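Orotidine 5'-phosphate decarboxylase (Sulfolobus solfataricus, PDB 4DBD) probably catalyses the decarboxylation of orotidine 5'-monophosphate to UMP, the last step of de novo UMP biosynthesis, as a homodimer with a TIM-barrel fold. Local coordinates at residues A[55-60]-A[79-84]; A[167-172]-A[186-191]. All blocks are in the same frame, centred on the assembly; numbering follows the deposited sequence. Where two conformers were deposited one is given.

Contact 1. Residues A[55-60]-A[79-84]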
ATOM      1  N   GLU A  55      14.797  14.832   5.821  1.00 28.44           N
ATOM      2  CA  GLU A  55      14.238  13.573   5.333  1.00 25.57           C
ATOM      3  C   GLU A  55      13.245  13.714   4.187  1.00 22.48           C
ATOM      4  O   GLU A  55      12.281  14.484   4.250  1.00 23.22           O
ATOM      5  CB  GLU A  55      13.607  12.756   6.478  1.00 28.67           C
ATOM      6  CG  GLU A  55      14.593  11.873   7.234  1.00 35.11           C
ATOM      7  CD  GLU A  55      13.932  10.674   7.912  1.00 35.69           C
ATOM      8  OE1 GLU A  55      14.159  10.471   9.126  1.00 36.55           O
ATOM      9  OE2 GLU A  55      13.198   9.925   7.232  1.00 36.40           O
ATOM     10  N   ILE A  56      13.504  12.956   3.127  1.00 21.13           N
ATOM     11  CA  ILE A  56      12.510  12.731   2.097  1.00 15.38           C
ATOM     12  C   ILE A  56      11.979  11.322   2.326  1.00 21.72           C
ATOM     13  O   ILE A  56      12.706  10.326   2.185  1.00 20.00           O
ATOM     14  CB  ILE A  56      13.076  12.941   0.681  1.00 19.58           C
ATOM     15  CG1 ILE A  56      13.501  14.402   0.512  1.00 23.77           C
ATOM     16  CG2 ILE A  56      12.055  12.556  -0.377  1.00 21.85           C
ATOM     17  CD1 ILE A  56      14.171  14.686  -0.793  1.00 28.97           C
ATOM     18  N   ILE A  57      10.720  11.255   2.753  1.00 17.83           N
ATOM     19  CA  ILE A  57      10.095   9.987   3.086  1.00 18.56           C
ATOM     20  C   ILE A  57       9.087   9.626   2.015  1.00 18.18           C
ATOM     21  O   ILE A  57       8.241  10.437   1.645  1.00 25.29           O
ATOM     22  CB  ILE A  57       9.359  10.062   4.442  1.00 17.38           C
ATOM     23  CG1 ILE A  57      10.302  10.556   5.532  1.00 18.44           C
ATOM     24  CG2 ILE A  57       8.760   8.694   4.810  1.00 16.11           C
ATOM     25  CD1 ILE A  57       9.603  10.797   6.875  1.00 21.38           C
ATOM     26  N   VAL A  58       9.188   8.409   1.493  1.00 14.73           N
ATOM     27  CA  VAL A  58       8.187   7.935   0.556  1.00 13.08           C
ATOM     28  C   VAL A  58       7.206   7.081   1.356  1.00 11.85           C
ATOM     29  O   VAL A  58       7.611   6.161   2.076  1.00 16.25           O
ATOM     30  CB  VAL A  58       8.807   7.124  -0.605  1.00 14.87           C
ATOM     31  CG1 VAL A  58       7.725   6.318  -1.296  1.00 18.34           C
ATOM     32  CG2 VAL A  58       9.490   8.072  -1.593  1.00 23.55           C
ATOM     33  N   ASP A  59       5.924   7.430   1.256  1.00 15.44           N
ATOM     34  CA  ASP A  59       4.872   6.707   1.967  1.00 15.45           C
ATOM     35  C   ASP A  59       3.873   6.128   0.964  1.00 12.29           C
ATOM     36  O   ASP A  59       2.909   6.785   0.570  1.00 12.91           O
ATOM     37  CB  ASP A  59       4.170   7.617   2.989  1.00 14.19           C
ATOM     38  CG  ASP A  59       3.114   6.891   3.763  1.00 13.74           C
ATOM     39  OD1 ASP A  59       3.101   5.641   3.678  1.00 15.43           O
ATOM     40  OD2 ASP A  59       2.311   7.545   4.466  1.00 17.31           O
ATOM     41  N   PHE A  60       4.133   4.893   0.542  1.00 13.46           N
ATOM     42  CA  PHE A  60       3.180   4.133  -0.239  1.00 15.37           C
ATOM     43  C   PHE A  60       2.534   3.070   0.655  1.00 18.80           C
ATOM     44  O   PHE A  60       1.962   2.091   0.151  1.00 17.58           O
ATOM     45  CB  PHE A  60       3.877   3.442  -1.414  1.00 15.33           C
ATOM     46  CG  PHE A  60       4.355   4.382  -2.487  1.00 17.04           C
ATOM     47  CD1 PHE A  60       4.173   5.754  -2.380  1.00 16.13           C
ATOM     48  CD2 PHE A  60       4.980   3.881  -3.616  1.00 22.59           C
ATOM     49  CE1 PHE A  60       4.614   6.606  -3.376  1.00 19.36           C
ATOM     50  CE2 PHE A  60       5.421   4.728  -4.618  1.00 24.92           C
ATOM     51  CZ  PHE A  60       5.234   6.097  -4.497  1.00 22.15           C
ATOM     52  N   ALA A  79      14.538   8.848  -2.337  1.00 24.48           N
ATOM     53  CA  ALA A  79      14.066   8.925  -0.953  1.00 26.87           C
ATOM     54  C   ALA A  79      15.128   8.525   0.063  1.00 23.54           C
ATOM     55  O   ALA A  79      15.931   7.619  -0.183  1.00 25.24           O
ATOM     56  CB  ALA A  79      12.838   8.048  -0.777  1.00 22.15           C
ATOM     57  N   ASN A  80      15.117   9.180   1.220  1.00 23.28           N
ATOM     58  CA  ASN A  80      15.951   8.751   2.345  1.00 18.54           C
ATOM     59  C   ASN A  80      15.299   7.618   3.143  1.00 21.84           C
ATOM     60  O   ASN A  80      15.994   6.786   3.733  1.00 22.73           O
ATOM     61  CB  ASN A  80      16.210   9.920   3.312  1.00 21.65           C
ATOM     62  CG  ASN A  80      16.758  11.139   2.625  1.00 25.33           C
ATOM     63  OD1 ASN A  80      16.078  12.158   2.508  1.00 28.30           O
ATOM     64  ND2 ASN A  80      18.002  11.048   2.158  1.00 32.07           N
ATOM     65  N   SER A  81      13.967   7.611   3.180  1.00 18.29           N
ATOM     66  CA  SER A  81      13.231   6.741   4.094  1.00 20.00           C
ATOM     67  C   SER A  81      11.937   6.265   3.460  1.00 15.78           C
ATOM     68  O   SER A  81      11.422   6.905   2.548  1.00 16.07           O
ATOM     69  CB  SER A  81      12.887   7.506   5.378  1.00 20.46           C
ATOM     70  OG  SER A  81      14.024   8.157   5.916  1.00 21.09           O
ATOM     71  N   PHE A  82      11.396   5.170   3.992  1.00 12.75           N
ATOM     72  CA  PHE A  82      10.198   4.548   3.449  1.00 14.24           C
ATOM     73  C   PHE A  82       9.279   4.090   4.573  1.00 15.00           C
ATOM     74  O   PHE A  82       9.736   3.570   5.583  1.00 16.46           O
ATOM     75  CB  PHE A  82      10.569   3.334   2.591  1.00 13.02           C
ATOM     76  CG  PHE A  82      11.288   3.689   1.329  1.00 14.44           C
ATOM     77  CD1 PHE A  82      10.580   4.051   0.197  1.00 16.77           C
ATOM     78  CD2 PHE A  82      12.670   3.691   1.290  1.00 19.49           C
ATOM     79  CE1 PHE A  82      11.247   4.391  -0.970  1.00 16.73           C
ATOM     80  CE2 PHE A  82      13.348   4.037   0.131  1.00 23.46           C
ATOM     81  CZ  PHE A  82      12.641   4.384  -0.996  1.00 18.35           C
ATOM     82  N   ILE A  83       7.979   4.291   4.386  1.00 13.83           N
ATOM     83  CA  ILE A  83       6.979   3.834   5.349  1.00 14.09           C
ATOM     84  C   ILE A  83       6.362   2.515   4.870  1.00 12.48           C
ATOM     85  O   ILE A  83       5.955   2.381   3.708  1.00 15.16           O
ATOM     86  CB  ILE A  83       5.911   4.919   5.580  1.00 16.81           C
ATOM     87  CG1 ILE A  83       6.558   6.118   6.296  1.00 13.72           C
ATOM     88  CG2 ILE A  83       4.712   4.353   6.353  1.00 15.02           C
ATOM     89  CD1 ILE A  83       5.643   7.303   6.481  1.00 15.21           C
ATOM     90  N   ALA A  84       6.361   1.525   5.757  1.00 14.07           N
ATOM     91  CA  ALA A  84       5.679   0.252   5.515  1.00 12.52           C
ATOM     92  C   ALA A  84       4.758  -0.063   6.676  1.00 12.68           C
ATOM     93  O   ALA A  84       4.952   0.445   7.780  1.00 12.99           O
ATOM     94  CB  ALA A  84       6.691  -0.876   5.343  1.00 13.83           C
TER
HETATM   95  O   HOH W   1       6.590   3.707   1.340  1.00 12.09           O
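The carbonyl oxygen of Ile56 is gripped by two successive backbone amides, Asn80 N just before strand 81-85 and Ser81 N at its start. Asn80 N lies 2.8 Å from Ile56 O, in a bond bent at the hydrogen (135°). Ser81 N reaches the same oxygen at 3.2 Å. Asn80 also answers with its side chain: OD1 accepts from Ile56 N at 2.8 Å, on a lone pair and nearly straight (163°). Its CG sits beside its own backbone N (chi1 -53°), which points OD1 at Ile56 N. A leucine here has no amide oxygen and would probably leave Ile56 N without its acceptor at the start of the pairing. Beyond this point the bonds run as in a regular parallel pair. Ser81 O takes Val58 N at 2.9 Å, and Ile83 N gives to Val58 O. These are strands 55-62 and 81-85, neighbours in the TIM barrel, joined through helix 66-73 in a beta-alpha-beta unit. Further along, a water bonds to Val58 O, Phe60 N and Ile83 O and bridges the strands where they part. Val58 and Phe82 lie side by side, Val58 CB 3.6 Å from Phe82 CD1. Val58 CG2 presses tightly on Ala79 CB (3.4 Å). Ile57, Asp59, Ser81 and Ile83 occupy the other face of the sheet. There Ile57 CG2 packs on Ile83 CG1 at 3.7 Å, and Ile83 also lies against the Asp59 carboxylate. Asp59, a predicted active-site residue, forms salt bridges through OD2 with Lys61 and Lys30.

Contact 2. Residues A[167-172]-A[186-191]; sequences GSQGGS and IGRSIY. With SO4 (sulfate ion), chain B.
Ser189 OG touches Gly167 CA at 3.2 Å and bonds to Tyr173 OH. The Arg188 chain bends at chi3 (-79°) and folds back around a sulfate, probably from the crystallisation liquor. The sulfate lies at the guanidinium edge, in its plane. Arg188 NE gives a nearly straight bond to sulfate O2 at 2.8 Å, and NH2 bonds to O3 at 3.0 Å. Arg188 N also holds O2, while Gly187 N holds O4. In one of its two conformers, Ser168 OG lies over the centre of one guanidinium face, 3.6 Å from Arg188 CZ. The Gln169 chain is extended beyond CG (chi2 180°), which carries NE2 to sulfate O3 at 2.9 Å. It crosses Arg188 at about a right angle, amide and guanidinium planes 43° apart. The anion joins two segments that share no direct hydrogen bond. Its site is consistent with the substrate phosphate pocket, as in other OMP decarboxylases. Ile65 and Tyr67 of the second subunit pack near Arg188, Tyr67 by a cation-pi contact. Gly187 occupies the N-cap position of helix 188-191; its O accepts from Ile190 N and Tyr191 N. The helix follows strand 183-186; the facing loop leads from strand 160-163 to helix 175-179.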
ATOM      1  N   GLY A 167      -4.467  18.616  12.168  1.00 30.15           N
ATOM      2  CA  GLY A 167      -5.226  19.550  11.361  1.00 25.49           C
ATOM      3  C   GLY A 167      -6.606  19.056  10.955  1.00 35.96           C
ATOM      4  O   GLY A 167      -7.559  19.120  11.740  1.00 44.71           O
ATOM      5  N   SER A 168      -6.716  18.562   9.722  0.69 34.36           N
ATOM      6  CA  SER A 168      -8.005  18.155   9.155  0.69 37.11           C
ATOM      7  C   SER A 168      -8.606  16.936   9.856  0.69 36.21           C
ATOM      8  O   SER A 168      -9.799  16.902  10.140  0.69 36.47           O
ATOM      9  CB  SER A 168      -7.863  17.885   7.648  0.69 32.08           C
ATOM     10  OG  SER A 168      -9.095  17.488   7.066  0.69 32.68           O
ATOM     11  N   GLN A 169      -7.779  15.932  10.129  1.00 35.18           N
ATOM     12  CA  GLN A 169      -8.263  14.694  10.739  1.00 38.76           C
ATOM     13  C   GLN A 169      -8.568  14.842  12.226  1.00 35.81           C
ATOM     14  O   GLN A 169      -9.043  13.891  12.858  1.00 35.46           O
ATOM     15  CB  GLN A 169      -7.261  13.554  10.535  1.00 33.79           C
ATOM     16  CG  GLN A 169      -7.060  13.141   9.089  1.00 36.19           C
ATOM     17  CD  GLN A 169      -6.052  12.020   8.947  1.00 36.29           C
ATOM     18  OE1 GLN A 169      -6.258  10.916   9.460  1.00 29.26           O
ATOM     19  NE2 GLN A 169      -4.946  12.301   8.253  1.00 30.34           N
ATOM     20  N   GLY A 170      -8.284  16.024  12.778  1.00 41.41           N
ATOM     21  CA  GLY A 170      -8.607  16.323  14.167  1.00 34.75           C
ATOM     22  C   GLY A 170      -7.451  16.800  15.039  1.00 33.49           C
ATOM     23  O   GLY A 170      -7.641  17.615  15.951  1.00 25.36           O
ATOM     24  N   GLY A 171      -6.252  16.290  14.778  1.00 33.13           N
ATOM     25  CA  GLY A 171      -5.101  16.644  15.594  1.00 37.91           C
ATOM     26  C   GLY A 171      -4.871  18.146  15.716  1.00 31.85           C
ATOM     27  O   GLY A 171      -4.661  18.841  14.704  1.00 30.94           O
ATOM     28  N   SER A 172      -4.918  18.644  16.956  1.00 32.94           N
ATOM     29  CA  SER A 172      -4.596  20.042  17.262  1.00 29.37           C
ATOM     30  C   SER A 172      -3.081  20.231  17.265  1.00 22.97           C
ATOM     31  O   SER A 172      -2.381  19.543  17.994  1.00 23.15           O
ATOM     32  CB  SER A 172      -5.163  20.432  18.621  1.00 28.51           C
ATOM     33  OG  SER A 172      -4.804  21.763  18.961  1.00 39.48           O
ATOM     34  N   ILE A 186       1.761  16.756   8.481  1.00 16.46           N
ATOM     35  CA  ILE A 186       0.675  17.674   8.185  1.00 17.39           C
ATOM     36  C   ILE A 186       0.535  17.834   6.680  1.00 20.99           C
ATOM     37  O   ILE A 186       1.511  18.125   5.974  1.00 17.05           O
ATOM     38  CB  ILE A 186       0.925  19.035   8.865  1.00 19.20           C
ATOM     39  CG1 ILE A 186       1.206  18.812  10.354  1.00 21.07           C
ATOM     40  CG2 ILE A 186      -0.268  19.967   8.665  1.00 23.48           C
ATOM     41  CD1 ILE A 186       1.608  20.053  11.114  1.00 24.33           C
ATOM     42  N   GLY A 187      -0.677  17.613   6.190  1.00 17.09           N
ATOM     43  CA  GLY A 187      -0.951  17.670   4.769  1.00 16.77           C
ATOM     44  C   GLY A 187      -1.858  18.826   4.414  1.00 17.57           C
ATOM     45  O   GLY A 187      -1.390  19.942   4.198  1.00 17.19           O
ATOM     46  N   ARG A 188      -3.164  18.564   4.388  1.00 15.09           N
ATOM     47  CA  ARG A 188      -4.146  19.531   3.886  1.00 20.01           C
ATOM     48  C   ARG A 188      -4.071  20.901   4.555  1.00 19.39           C
ATOM     49  O   ARG A 188      -4.257  21.925   3.893  1.00 21.20           O
ATOM     50  CB  ARG A 188      -5.569  18.969   4.017  1.00 21.02           C
ATOM     51  CG  ARG A 188      -5.945  18.009   2.894  1.00 27.29           C
ATOM     52  CD  ARG A 188      -7.205  17.252   3.217  1.00 27.15           C
ATOM     53  NE  ARG A 188      -6.935  16.147   4.130  1.00 28.27           N
ATOM     54  CZ  ARG A 188      -7.851  15.266   4.517  1.00 29.92           C
ATOM     55  NH1 ARG A 188      -9.094  15.374   4.063  1.00 26.62           N
ATOM     56  NH2 ARG A 188      -7.517  14.278   5.347  1.00 25.10           N
ATOM     57  N   SER A 189      -3.825  20.914   5.859  1.00 19.98           N
ATOM     58  CA  SER A 189      -3.695  22.164   6.606  1.00 21.87           C
ATOM     59  C   SER A 189      -2.708  23.125   5.928  1.00 23.70           C
ATOM     60  O   SER A 189      -2.848  24.340   6.018  1.00 24.19           O
ATOM     61  CB  SER A 189      -3.250  21.879   8.038  1.00 19.29           C
ATOM     62  OG  SER A 189      -4.289  21.252   8.773  1.00 37.70           O
ATOM     63  N   ILE A 190      -1.715  22.573   5.236  1.00 21.45           N
ATOM     64  CA  ILE A 190      -0.723  23.397   4.548  1.00 16.23           C
ATOM     65  C   ILE A 190      -1.002  23.509   3.054  1.00 21.80           C
ATOM     66  O   ILE A 190      -1.153  24.621   2.526  1.00 22.51           O
ATOM     67  CB  ILE A 190       0.706  22.834   4.770  1.00 15.78           C
ATOM     68  CG1 ILE A 190       1.102  22.988   6.253  1.00 19.22           C
ATOM     69  CG2 ILE A 190       1.711  23.501   3.820  1.00 15.66           C
ATOM     70  CD1 ILE A 190       2.174  22.042   6.727  1.00 19.55           C
ATOM     71  N   TYR A 191      -1.078  22.374   2.357  1.00 21.39           N
ATOM     72  CA  TYR A 191      -1.128  22.431   0.899  1.00 21.48           C
ATOM     73  C   TYR A 191      -2.459  22.910   0.313  1.00 21.55           C
ATOM     74  O   TYR A 191      -2.511  23.297  -0.864  1.00 23.63           O
ATOM     75  CB  TYR A 191      -0.613  21.131   0.237  1.00 21.49           C
ATOM     76  CG  TYR A 191      -1.450  19.879   0.434  1.00 20.30           C
ATOM     77  CD1 TYR A 191      -2.690  19.751  -0.170  1.00 24.68           C
ATOM     78  CD2 TYR A 191      -0.969  18.804   1.190  1.00 20.09           C
ATOM     79  CE1 TYR A 191      -3.453  18.597  -0.011  1.00 24.29           C
ATOM     80  CE2 TYR A 191      -1.729  17.637   1.354  1.00 16.09           C
ATOM     81  CZ  TYR A 191      -2.967  17.546   0.743  1.00 18.17           C
ATOM     82  OH  TYR A 191      -3.744  16.408   0.880  1.00 21.53           O
TER
HETATM   83  S   SO4 B 301      -3.738  15.308   6.053  0.69 23.19           S
HETATM   84  O1  SO4 B 301      -2.868  14.197   5.657  0.69 25.35           O
HETATM   85  O2  SO4 B 301      -4.204  16.015   4.870  0.69 18.71           O
HETATM   86  O3  SO4 B 301      -4.905  14.786   6.774  0.69 25.33           O
HETATM   87  O4  SO4 B 301      -2.993  16.216   6.925  0.69 25.20           O

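In the fold
Contact 1 lies buried in the barrel wall. Contact 2 is a surface contact between a loop and the start of a short helix, where the sulfate probably marks the phosphate end of the substrate site. They share no strand or helix: the first joins the third and fourth strands, the second the loop after the seventh strand and the end of the eighth with the helix that follows. Their centres are about 19 Å apart. Backbone bonds and apolar packing hold 55-60 to 79-84. Between 167-172 and 186-191 a bound anion does most of the joining. Both contain predicted substrate-binding residues, Asp59 and Phe60 in contact 1, the loop with Gly187 and Arg188 in contact 2.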